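Local coordinates for protein ethyl acetate hydrolase (Pseudomonas veronii, PDB 5EFZ) that hydrolyses ethyl acetate to ethanol and acetate, acting as a homodimeric esterase of the alpha/beta-hydrolase fold in the breakdown of short-chain methyl ketones, at residues A[160-165]-A[291-296]. Residues are numbered along the deposited sequence; the frame is centred on the assembly and turned at random.
Sequences WAVRYP and GRIKAK
Arg292 reaches over the C-terminal end of helix 152-163 and donates from NH2 to Val162 O at 2.8 Å, with NE adding a weak second bond to the same oxygen. The carbonyl oxygen lies 25° out of the guanidinium plane, and the N-H...O angle of 138° is far from straight. A bend at chi3 (49°) turns the guanidinium back toward the helix end, where Val162 CG1 covers one of its faces, 3.9 Å from NE, the two side chains crossing at about a right angle. The other branch of Val162 serves the apolar half of the contact: CG2 meets Ile293 CG1 at 3.8 Å, while Ala161 CB rests against both CG1 and CG2 of Ile293. The methyl group of an alanine in place of Arg292 could not reach the helix end, and Val162 O would probably lose both donors. Pro165 CB sits 3.3 Å from Arg292 O and near the aliphatic part of Lys294, whose amino group goes on to a salt bridge with Asp166. A water bridges the backbones, donating to Ala161 O and Pro165 O (2.8 Å each) and accepting from Lys294 N at 2.9 Å. The contact thus joins the end of the helix that follows Ser151, the probable nucleophile, to the loop between helix 286-290 and strand 296-300. Beyond it, Trp160 and Tyr164 pack on helix 124-139, and Lys296 enters the central sheet through backbone hydrogen bonds to Lys169 and Ala171, beside strand 170-174.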
ATOM      1  N   TRP A 160      10.013   3.832 -25.780  1.00 19.06           N
ATOM      2  CA  TRP A 160       9.885   3.764 -27.246  1.00 19.04           C
ATOM      3  C   TRP A 160       9.563   5.133 -27.842  1.00 19.60           C
ATOM      4  O   TRP A 160      10.224   5.572 -28.796  1.00 21.82           O
ATOM      5  CB  TRP A 160       8.776   2.770 -27.650  1.00 17.22           C
ATOM      6  CG  TRP A 160       9.313   1.457 -28.153  1.00 17.12           C
ATOM      7  CD1 TRP A 160       9.414   0.280 -27.451  1.00 17.55           C
ATOM      8  CD2 TRP A 160       9.900   1.214 -29.443  1.00 17.74           C
ATOM      9  NE1 TRP A 160      10.008  -0.680 -28.234  1.00 16.61           N
ATOM     10  CE2 TRP A 160      10.275  -0.139 -29.477  1.00 16.03           C
ATOM     11  CE3 TRP A 160      10.053   1.994 -30.601  1.00 17.98           C
ATOM     12  CZ2 TRP A 160      10.841  -0.724 -30.609  1.00 16.64           C
ATOM     13  CZ3 TRP A 160      10.601   1.411 -31.732  1.00 19.25           C
ATOM     14  CH2 TRP A 160      11.001   0.069 -31.724  1.00 18.62           C
ATOM     15  N   ALA A 161       8.557   5.808 -27.273  1.00 17.32           N
ATOM     16  CA  ALA A 161       8.065   7.075 -27.843  1.00 18.94           C
ATOM     17  C   ALA A 161       9.096   8.188 -27.739  1.00 20.61           C
ATOM     18  O   ALA A 161       9.078   9.120 -28.544  1.00 21.95           O
ATOM     19  CB  ALA A 161       6.756   7.502 -27.162  1.00 17.83           C
ATOM     20  N   VAL A 162       9.982   8.106 -26.738  1.00 19.13           N
ATOM     21  CA  VAL A 162      11.014   9.136 -26.538  1.00 19.45           C
ATOM     22  C   VAL A 162      12.276   8.806 -27.353  1.00 22.60           C
ATOM     23  O   VAL A 162      12.884   9.689 -27.952  1.00 23.43           O
ATOM     24  CB  VAL A 162      11.398   9.294 -25.028  1.00 20.53           C
ATOM     25  CG1 VAL A 162      12.667  10.164 -24.850  1.00 19.60           C
ATOM     26  CG2 VAL A 162      10.240   9.899 -24.249  1.00 19.40           C
ATOM     27  N   ARG A 163      12.653   7.536 -27.381  1.00 21.59           N
ATOM     28  CA  ARG A 163      13.919   7.118 -27.984  1.00 24.75           C
ATOM     29  C   ARG A 163      13.865   7.100 -29.511  1.00 23.75           C
ATOM     30  O   ARG A 163      14.846   7.452 -30.195  1.00 20.81           O
ATOM     31  CB  ARG A 163      14.317   5.725 -27.450  1.00 28.09           C
ATOM     32  CG  ARG A 163      15.671   5.225 -27.934  1.00 31.23           C
ATOM     33  CD  ARG A 163      15.963   3.802 -27.495  1.00 36.24           C
ATOM     34  NE  ARG A 163      16.324   3.736 -26.088  1.00 40.56           N
ATOM     35  CZ  ARG A 163      17.492   3.304 -25.635  1.00 40.09           C
ATOM     36  NH1 ARG A 163      18.434   2.874 -26.478  1.00 39.17           N
ATOM     37  NH2 ARG A 163      17.717   3.321 -24.337  1.00 40.50           N
ATOM     38  N   TYR A 164      12.713   6.706 -30.050  1.00 23.26           N
ATOM     39  CA  TYR A 164      12.499   6.675 -31.487  1.00 24.96           C
ATOM     40  C   TYR A 164      11.222   7.421 -31.897  1.00 25.56           C
ATOM     41  O   TYR A 164      10.229   6.804 -32.314  1.00 26.93           O
ATOM     42  CB  TYR A 164      12.434   5.230 -31.974  1.00 25.63           C
ATOM     43  CG  TYR A 164      13.622   4.375 -31.619  1.00 26.22           C
ATOM     44  CD1 TYR A 164      13.514   3.381 -30.658  1.00 25.89           C
ATOM     45  CD2 TYR A 164      14.838   4.532 -32.270  1.00 28.62           C
ATOM     46  CE1 TYR A 164      14.568   2.584 -30.343  1.00 28.73           C
ATOM     47  CE2 TYR A 164      15.923   3.726 -31.950  1.00 30.50           C
ATOM     48  CZ  TYR A 164      15.773   2.763 -30.983  1.00 30.64           C
ATOM     49  OH  TYR A 164      16.821   1.951 -30.656  1.00 34.16           O
ATOM     50  N   PRO A 165      11.234   8.751 -31.782  1.00 25.09           N
ATOM     51  CA  PRO A 165       9.929   9.430 -31.830  1.00 26.31           C
ATOM     52  C   PRO A 165       9.181   9.329 -33.157  1.00 26.91           C
ATOM     53  O   PRO A 165       7.956   9.241 -33.139  1.00 26.24           O
ATOM     54  CB  PRO A 165      10.272  10.887 -31.505  1.00 30.30           C
ATOM     55  CG  PRO A 165      11.740  10.998 -31.581  1.00 31.96           C
ATOM     56  CD  PRO A 165      12.334   9.653 -31.407  1.00 27.03           C
ATOM     57  N   GLY A 291       8.740  16.033 -24.151  1.00 24.77           N
ATOM     58  CA  GLY A 291       8.517  16.976 -25.243  1.00 25.98           C
ATOM     59  C   GLY A 291       8.996  16.455 -26.589  1.00 28.84           C
ATOM     60  O   GLY A 291       8.593  16.987 -27.637  1.00 29.94           O
ATOM     61  N   ARG A 292       9.865  15.439 -26.574  1.00 26.06           N
ATOM     62  CA  ARG A 292      10.347  14.785 -27.808  1.00 29.47           C
ATOM     63  C   ARG A 292       9.292  13.874 -28.461  1.00 26.41           C
ATOM     64  O   ARG A 292       9.416  13.506 -29.639  1.00 25.39           O
ATOM     65  CB  ARG A 292      11.602  13.941 -27.512  1.00 32.71           C
ATOM     66  CG  ARG A 292      12.872  14.754 -27.400  1.00 41.02           C
ATOM     67  CD  ARG A 292      14.037  13.947 -26.817  1.00 46.94           C
ATOM     68  NE  ARG A 292      14.226  12.641 -27.447  1.00 51.60           N
ATOM     69  CZ  ARG A 292      15.383  11.978 -27.460  1.00 55.91           C
ATOM     70  NH1 ARG A 292      16.474  12.516 -26.907  1.00 56.61           N
ATOM     71  NH2 ARG A 292      15.462  10.792 -28.057  1.00 56.24           N
ATOM     72  N   ILE A 293       8.283  13.486 -27.694  1.00 23.93           N
ATOM     73  CA  ILE A 293       7.317  12.514 -28.175  1.00 22.10           C
ATOM     74  C   ILE A 293       6.500  13.102 -29.328  1.00 23.65           C
ATOM     75  O   ILE A 293       5.942  14.174 -29.195  1.00 23.21           O
ATOM     76  CB  ILE A 293       6.378  12.056 -27.049  1.00 21.35           C
ATOM     77  CG1 ILE A 293       7.186  11.294 -25.994  1.00 18.25           C
ATOM     78  CG2 ILE A 293       5.236  11.223 -27.650  1.00 20.98           C
ATOM     79  CD1 ILE A 293       6.337  10.815 -24.816  1.00 16.79           C
ATOM     80  N   LYS A 294       6.470  12.406 -30.466  1.00 24.26           N
ATOM     81  CA  LYS A 294       5.644  12.802 -31.605  1.00 26.62           C
ATOM     82  C   LYS A 294       4.390  11.930 -31.759  1.00 26.59           C
ATOM     83  O   LYS A 294       3.426  12.318 -32.447  1.00 25.05           O
ATOM     84  CB  LYS A 294       6.468  12.739 -32.898  1.00 26.55           C
ATOM     85  CG  LYS A 294       7.612  13.747 -32.912  1.00 32.13           C
ATOM     86  CD  LYS A 294       8.490  13.622 -34.145  1.00 34.61           C
ATOM     87  CE  LYS A 294       7.835  14.170 -35.361  1.00 40.95           C
ATOM     88  NZ  LYS A 294       8.815  14.230 -36.489  1.00 44.82           N
ATOM     89  N   ALA A 295       4.418  10.752 -31.140  1.00 23.72           N
ATOM     90  CA  ALA A 295       3.299   9.805 -31.192  1.00 23.69           C
ATOM     91  C   ALA A 295       2.030  10.418 -30.645  1.00 22.14           C
ATOM     92  O   ALA A 295       2.069  11.101 -29.623  1.00 22.85           O
ATOM     93  CB  ALA A 295       3.613   8.519 -30.378  1.00 19.22           C
ATOM     94  N   LYS A 296       0.900  10.134 -31.290  1.00 20.68           N
ATOM     95  CA  LYS A 296      -0.400  10.403 -30.657  1.00 19.22           C
ATOM     96  C   LYS A 296      -0.513   9.519 -29.451  1.00 18.49           C
ATOM     97  O   LYS A 296      -0.532   8.281 -29.568  1.00 19.71           O
ATOM     98  CB  LYS A 296      -1.559  10.148 -31.641  1.00 21.67           C
ATOM     99  CG  LYS A 296      -2.974  10.476 -31.094  1.00 33.92           C
ATOM    100  CD  LYS A 296      -3.100  11.961 -30.790  1.00 37.33           C
ATOM    101  CE  LYS A 296      -4.433  12.316 -30.103  1.00 41.78           C
ATOM    102  NZ  LYS A 296      -4.505  13.761 -29.678  1.00 41.11           N
TER
HETATM  103  O   HOH W   1       7.073   9.598 -30.459  1.00 20.61           O